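Local coordinates for protein PlaB phospholipase (Legionella pneumophila, PDB 6ZTI) that probably hydrolyses phospholipids as an alpha/beta-hydrolase virulence factor of Legionella pneumophila, with its activity controlled by NAD(H)-mediated tetramerization, at residues M128-H134 / A224-Y230; W180-D184 / T251-M256. All blocks are in the same frame, centred on the assembly; numbering follows the deposited sequence.

Contact 1 (M128-H134 / A224-Y230); sequences MLAPANH and AATNMNY
The imidazole of His134 meets the phenol ring of Tyr230 edge-on: its CE1 stands over one face, offset toward the rim, with centroids 4.6 Å apart and planes at 86°, a T-shaped stack. At the edge of the imidazole, near its plane, lie Ala225 O and Asn227 O, while Met228 CA borders the phenol at its own edge. The ring nitrogen His134 NE2 donates to Asn227 O over 3.1 Å; the acceptor lies in the imidazole plane, but the N-H is bent to 140°. The bond at NE2 and the phenol face beside CE1 together restrict the rotation of the ring. His134 CG lies anti to the carbonyl carbon, beside the backbone N, which carries the ring toward Asn227 O and Tyr230. The backbone His134 N donates to Ala225 O at 2.9 Å.

Asn133 ND2 donates to Thr226 O, 3.1 Å away and in the plane of the amide; the N-H is nearly straight at 169°. A weak bond from the same ND2 reaches the sulfur of Met128, Asn133 OD1 accepts from Arg107, and Met228 SD crosses the amide 3.7 Å from Asn133 CG. Both polar atoms of this buried amide are thus engaged. Thr226 CG2 lies 3.2 Å from Pro131 O, and the threonine CB packs against Pro131 CD.

Met128 and Leu129 end the central parallel strand 123-129, which pairs with strands 93-99 and 191-197; the chain leaving it runs along the end of helix 223-226. Helix 171-180 borders His134 and Tyr230, with Asn177 accepting from Tyr230 OH through its backbone O and donating from ND2 to Asn133 O, and strand 257-261 packs on Thr226 through Phe258.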
loop_
_atom_site.group_PDB
_atom_site.type_symbol
_atom_site.label_atom_id
_atom_site.label_comp_id
_atom_site.label_asym_id
_atom_site.label_seq_id
_atom_site.Cartn_x
_atom_site.Cartn_y
_atom_site.Cartn_z
ATOM N N MET B 128 24.790 -7.145 29.658
ATOM C CA MET B 128 23.605 -6.628 28.983
ATOM C C MET B 128 22.468 -6.503 29.982
ATOM O O MET B 128 22.082 -7.497 30.602
ATOM C CB MET B 128 23.194 -7.559 27.842
ATOM C CG MET B 128 24.115 -7.498 26.633
ATOM S SD MET B 128 23.740 -8.828 25.486
ATOM C CE MET B 128 24.562 -10.189 26.310
ATOM N N LEU B 129 21.931 -5.289 30.128
ATOM C CA LEU B 129 20.799 -5.013 31.002
ATOM C C LEU B 129 19.533 -4.888 30.159
ATOM O O LEU B 129 19.454 -4.035 29.263
ATOM C CB LEU B 129 21.028 -3.734 31.810
ATOM C CG LEU B 129 22.370 -3.588 32.537
ATOM C CD1 LEU B 129 22.521 -2.225 33.232
ATOM C CD2 LEU B 129 22.551 -4.704 33.559
ATOM N N ALA B 130 18.548 -5.740 30.448
ATOM C CA ALA B 130 17.280 -5.809 29.722
ATOM C C ALA B 130 17.484 -5.641 28.219
ATOM O O ALA B 130 16.806 -4.814 27.596
ATOM C CB ALA B 130 16.310 -4.749 30.235
ATOM N N PRO B 131 18.382 -6.415 27.609
ATOM C CA PRO B 131 18.624 -6.281 26.165
ATOM C C PRO B 131 17.481 -6.834 25.342
ATOM O O PRO B 131 16.913 -7.878 25.672
ATOM C CB PRO B 131 19.884 -7.120 25.949
ATOM C CG PRO B 131 19.709 -8.217 26.951
ATOM C CD PRO B 131 19.127 -7.554 28.173
ATOM N N ALA B 132 17.179 -6.149 24.233
ATOM C CA ALA B 132 16.134 -6.588 23.300
ATOM C C ALA B 132 16.724 -7.561 22.275
ATOM O O ALA B 132 16.636 -7.377 21.061
ATOM C CB ALA B 132 15.490 -5.388 22.617
ATOM N N ASN B 133 17.320 -8.635 22.797
ATOM C CA ASN B 133 18.100 -9.528 21.947
ATOM C C ASN B 133 17.240 -10.272 20.941
ATOM O O ASN B 133 17.725 -10.603 19.855
ATOM C CB ASN B 133 18.893 -10.506 22.801
ATOM C CG ASN B 133 20.141 -9.872 23.376
ATOM O OD1 ASN B 133 20.853 -9.129 22.693
ATOM N ND2 ASN B 133 20.402 -10.141 24.638
ATOM N N HIS B 134 15.979 -10.556 21.271
ATOM C CA HIS B 134 15.062 -11.162 20.317
ATOM C C HIS B 134 13.926 -10.209 19.947
ATOM O O HIS B 134 12.882 -10.653 19.470
ATOM C CB HIS B 134 14.508 -12.477 20.869
ATOM C CG HIS B 134 15.564 -13.497 21.162
ATOM N ND1 HIS B 134 16.054 -14.369 20.207
ATOM C CD2 HIS B 134 16.232 -13.777 22.303
ATOM C CE1 HIS B 134 16.976 -15.139 20.754
ATOM N NE2 HIS B 134 17.095 -14.806 22.028
ATOM N N ALA B 224 11.889 -13.454 28.186
ATOM C CA ALA B 224 12.358 -14.458 27.249
ATOM C C ALA B 224 13.091 -13.838 26.071
ATOM O O ALA B 224 13.983 -14.473 25.501
ATOM C CB ALA B 224 11.187 -15.310 26.743
ATOM N N ALA B 225 12.743 -12.606 25.690
ATOM C CA ALA B 225 13.445 -11.960 24.590
ATOM C C ALA B 225 14.796 -11.383 24.986
ATOM O O ALA B 225 15.521 -10.905 24.104
ATOM C CB ALA B 225 12.603 -10.845 23.989
ATOM N N THR B 226 15.160 -11.405 26.272
ATOM C CA THR B 226 16.496 -10.959 26.658
ATOM C C THR B 226 17.510 -12.096 26.666
ATOM O O THR B 226 18.713 -11.844 26.546
ATOM C CB THR B 226 16.512 -10.314 28.053
ATOM O OG1 THR B 226 16.312 -11.312 29.067
ATOM C CG2 THR B 226 15.469 -9.234 28.203
ATOM N N ASN B 227 17.048 -13.330 26.812
ATOM C CA ASN B 227 17.910 -14.448 27.152
ATOM C C ASN B 227 18.734 -14.886 25.947
ATOM O O ASN B 227 18.182 -15.210 24.891
ATOM C CB ASN B 227 17.060 -15.606 27.660
ATOM C CG ASN B 227 17.832 -16.557 28.529
ATOM O OD1 ASN B 227 19.055 -16.623 28.478
ATOM N ND2 ASN B 227 17.109 -17.318 29.335
ATOM N N MET B 228 20.051 -14.935 26.116
ATOM C CA MET B 228 20.909 -15.458 25.056
ATOM C C MET B 228 21.048 -16.973 25.089
ATOM O O MET B 228 21.813 -17.523 24.292
ATOM C CB MET B 228 22.284 -14.803 25.142
ATOM C CG MET B 228 22.244 -13.362 24.726
ATOM S SD MET B 228 21.795 -13.131 23.003
ATOM C CE MET B 228 23.133 -14.029 22.207
ATOM N N ASN B 229 20.346 -17.651 25.990
ATOM C CA ASN B 229 20.224 -19.106 25.977
ATOM C C ASN B 229 18.977 -19.418 25.163
ATOM O O ASN B 229 17.856 -19.219 25.634
ATOM C CB ASN B 229 20.112 -19.671 27.395
ATOM C CG ASN B 229 21.326 -19.351 28.262
ATOM O OD1 ASN B 229 22.427 -19.852 28.028
ATOM N ND2 ASN B 229 21.121 -18.540 29.279
ATOM N N TYR B 230 19.159 -19.855 23.916
ATOM C CA TYR B 230 18.030 -20.179 23.055
ATOM C C TYR B 230 18.450 -21.274 22.085
ATOM O O TYR B 230 19.637 -21.556 21.907
ATOM C CB TYR B 230 17.529 -18.954 22.281
ATOM C CG TYR B 230 18.608 -18.249 21.475
ATOM C CD1 TYR B 230 19.398 -17.277 22.064
ATOM C CD2 TYR B 230 18.832 -18.542 20.132
ATOM C CE1 TYR B 230 20.378 -16.623 21.361
ATOM C CE2 TYR B 230 19.824 -17.870 19.409
ATOM C CZ TYR B 230 20.593 -16.914 20.046
ATOM O OH TYR B 230 21.596 -16.234 19.405
#

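Contact 2 (W180-D184 / T251-M256); sequences WLDYD and TRTQPM
A type I beta turn from Trp180 to Tyr183, closed by Tyr183 N to Trp180 O at 3.1 Å, faces the end of strand 245-252, with Leu181 and Thr253 CA atoms 4.7 Å apart, yet no direct hydrogen bond joins the segments. Leu181 instead lays its branches across the threonines: CD2 meets Thr253 CG2 at 3.7 Å, and CD1 comes within 3.9 Å of Thr251 OG1. The methyl of Thr253 is presented by a chi1 of 55° that turns its hydroxyl to Met228 O and Tyr230 N. Water mediates the polar contacts here, between the loop that follows helix 171-180 in the alpha/beta-hydrolase part and the chain leaving an antiparallel strand pair. One water receives Gln254 N at 3.0 Å and lies within bonding distance of the Trp180 and Tyr183 carbonyls; a second sits between Leu181 O and Arg252 O. Gln254, bent at chi2 (-63°), brings CG to 3.3 Å from Tyr183 O and slants its amide across the Asp184 carboxylate, the planes 37° apart. A third water, held by Asp184 OD1 at 2.7 Å, accepts weakly from Gln254 NE2. On the buried side, Met256 CE touches Trp180 CZ3 at 4.1 Å, the two side chains crossing at about a right angle.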
loop_
_atom_site.group_PDB
_atom_site.type_symbol
_atom_site.label_atom_id
_atom_site.label_comp_id
_atom_site.label_asym_id
_atom_site.label_seq_id
_atom_site.Cartn_x
_atom_site.Cartn_y
_atom_site.Cartn_z
ATOM N N TRP B 180 24.983 -16.053 16.151
ATOM C CA TRP B 180 25.479 -16.202 17.514
ATOM C C TRP B 180 25.342 -17.623 18.024
ATOM O O TRP B 180 25.939 -17.947 19.057
ATOM C CB TRP B 180 24.776 -15.210 18.447
ATOM C CG TRP B 180 25.598 -13.971 18.631
ATOM C CD1 TRP B 180 25.792 -12.978 17.716
ATOM C CD2 TRP B 180 26.367 -13.605 19.789
ATOM N NE1 TRP B 180 26.621 -12.017 18.234
ATOM C CE2 TRP B 180 26.998 -12.382 19.500
ATOM C CE3 TRP B 180 26.585 -14.197 21.037
ATOM C CZ2 TRP B 180 27.823 -11.731 20.415
ATOM C CZ3 TRP B 180 27.407 -13.545 21.953
ATOM C CH2 TRP B 180 28.015 -12.331 21.637
ATOM N N LEU B 181 24.601 -18.483 17.318
ATOM C CA LEU B 181 24.587 -19.899 17.667
ATOM C C LEU B 181 25.990 -20.496 17.681
ATOM O O LEU B 181 26.260 -21.422 18.455
ATOM C CB LEU B 181 23.692 -20.673 16.696
ATOM C CG LEU B 181 22.209 -20.365 16.887
ATOM C CD1 LEU B 181 21.412 -20.763 15.683
ATOM C CD2 LEU B 181 21.664 -21.078 18.131
ATOM N N ASP B 182 26.896 -19.985 16.851
ATOM C CA ASP B 182 28.240 -20.539 16.724
ATOM C C ASP B 182 29.249 -19.934 17.697
ATOM O O ASP B 182 30.408 -20.360 17.708
ATOM C CB ASP B 182 28.749 -20.342 15.290
ATOM C CG ASP B 182 27.822 -20.942 14.259
ATOM O OD1 ASP B 182 27.401 -22.104 14.448
ATOM O OD2 ASP B 182 27.502 -20.248 13.270
ATOM N N TYR B 183 28.854 -18.957 18.504
ATOM C CA TYR B 183 29.795 -18.296 19.400
ATOM C C TYR B 183 30.092 -19.159 20.626
ATOM O O TYR B 183 29.220 -19.872 21.139
ATOM C CB TYR B 183 29.232 -16.961 19.876
ATOM C CG TYR B 183 29.341 -15.796 18.907
ATOM C CD1 TYR B 183 28.896 -15.894 17.596
ATOM C CD2 TYR B 183 29.871 -14.576 19.330
ATOM C CE1 TYR B 183 28.979 -14.804 16.726
ATOM C CE2 TYR B 183 29.951 -13.494 18.480
ATOM C CZ TYR B 183 29.509 -13.615 17.187
ATOM O OH TYR B 183 29.609 -12.532 16.372
ATOM N N ASP B 184 31.336 -19.073 21.109
ATOM C CA ASP B 184 31.711 -19.570 22.440
ATOM C C ASP B 184 32.533 -18.465 23.089
ATOM O O ASP B 184 33.766 -18.471 23.041
ATOM C CB ASP B 184 32.470 -20.880 22.404
ATOM C CG ASP B 184 32.441 -21.604 23.758
ATOM O OD1 ASP B 184 32.211 -20.942 24.792
ATOM O OD2 ASP B 184 32.641 -22.835 23.803
ATOM N N THR B 251 19.786 -26.853 17.356
ATOM C CA THR B 251 21.076 -26.333 17.774
ATOM C C THR B 251 20.823 -25.281 18.839
ATOM O O THR B 251 19.808 -24.575 18.817
ATOM C CB THR B 251 21.879 -25.742 16.607
ATOM O OG1 THR B 251 21.153 -24.666 16.016
ATOM C CG2 THR B 251 22.143 -26.799 15.541
ATOM N N ARG B 252 21.733 -25.204 19.794
ATOM C CA ARG B 252 21.563 -24.337 20.943
ATOM C C ARG B 252 22.820 -23.505 21.154
ATOM O O ARG B 252 23.936 -23.951 20.873
ATOM C CB ARG B 252 21.241 -25.181 22.185
ATOM C CG ARG B 252 20.636 -24.416 23.287
ATOM C CD ARG B 252 20.201 -25.314 24.412
ATOM N NE ARG B 252 20.048 -24.534 25.629
ATOM C CZ ARG B 252 18.963 -23.845 25.957
ATOM N NH1 ARG B 252 17.894 -23.843 25.174
ATOM N NH2 ARG B 252 18.948 -23.162 27.090
ATOM N N THR B 253 22.628 -22.285 21.646
ATOM C CA THR B 253 23.753 -21.444 22.010
ATOM C C THR B 253 24.494 -22.056 23.193
ATOM O O THR B 253 23.956 -22.882 23.930
ATOM C CB THR B 253 23.280 -20.044 22.394
ATOM O OG1 THR B 253 22.297 -20.152 23.433
ATOM C CG2 THR B 253 22.668 -19.332 21.224
ATOM N N GLN B 254 25.737 -21.625 23.381
ATOM C CA GLN B 254 26.473 -22.000 24.569
ATOM C C GLN B 254 25.832 -21.342 25.784
ATOM O O GLN B 254 25.173 -20.310 25.659
ATOM C CB GLN B 254 27.932 -21.578 24.443
ATOM C CG GLN B 254 28.676 -22.321 23.351
ATOM C CD GLN B 254 28.757 -23.806 23.627
ATOM O OE1 GLN B 254 28.279 -24.630 22.842
ATOM N NE2 GLN B 254 29.360 -24.154 24.753
ATOM N N PRO B 255 25.996 -21.926 26.966
ATOM C CA PRO B 255 25.408 -21.325 28.166
ATOM C C PRO B 255 25.901 -19.903 28.377
ATOM O O PRO B 255 27.096 -19.612 28.264
ATOM C CB PRO B 255 25.885 -22.249 29.296
ATOM C CG PRO B 255 26.239 -23.538 28.633
ATOM C CD PRO B 255 26.749 -23.157 27.276
ATOM N N MET B 256 24.974 -19.017 28.721
ATOM C CA MET B 256 25.313 -17.663 29.129
ATOM C C MET B 256 24.623 -17.338 30.446
ATOM O O MET B 256 23.453 -17.681 30.649
ATOM C CB MET B 256 24.898 -16.634 28.061
ATOM C CG MET B 256 25.384 -15.213 28.362
ATOM S SD MET B 256 25.062 -13.963 27.074
ATOM C CE MET B 256 26.030 -14.628 25.714
HETATM O O HOH W 1 26.652 -19.629 21.352
HETATM O O HOH W 2 26.496 -23.671 20.279
HETATM O O HOH W 3 31.041 -22.084 26.936
#

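In the fold
The centres of contacts 1 and 2 lie about 13 Å apart, and their segments alternate along the chain: 128-134, 180-184, 224-230, 251-256. Tyr230 leads into strand 231-238, whose antiparallel partner 245-252 brings the chain back to contact 2 before strand 257-261 completes the parallel sheet. Besides the threonine hydroxyl, a probable hydrogen bond of 2.8 Å from Met256 N to Asn229 OD1 joins the two sites directly. Helix 171-180 runs beside contact 1 and ends in contact 2 at Trp180. Together they join the parallel hydrolase sheet to the start of the mixed sheet. Contact 2 lies away from the annotated NAD(+) sites, whereas in contact 1 the side chains of Ala225 and Ala224 lie about 11 Å from those of Tyr211 and Tyr393, respectively.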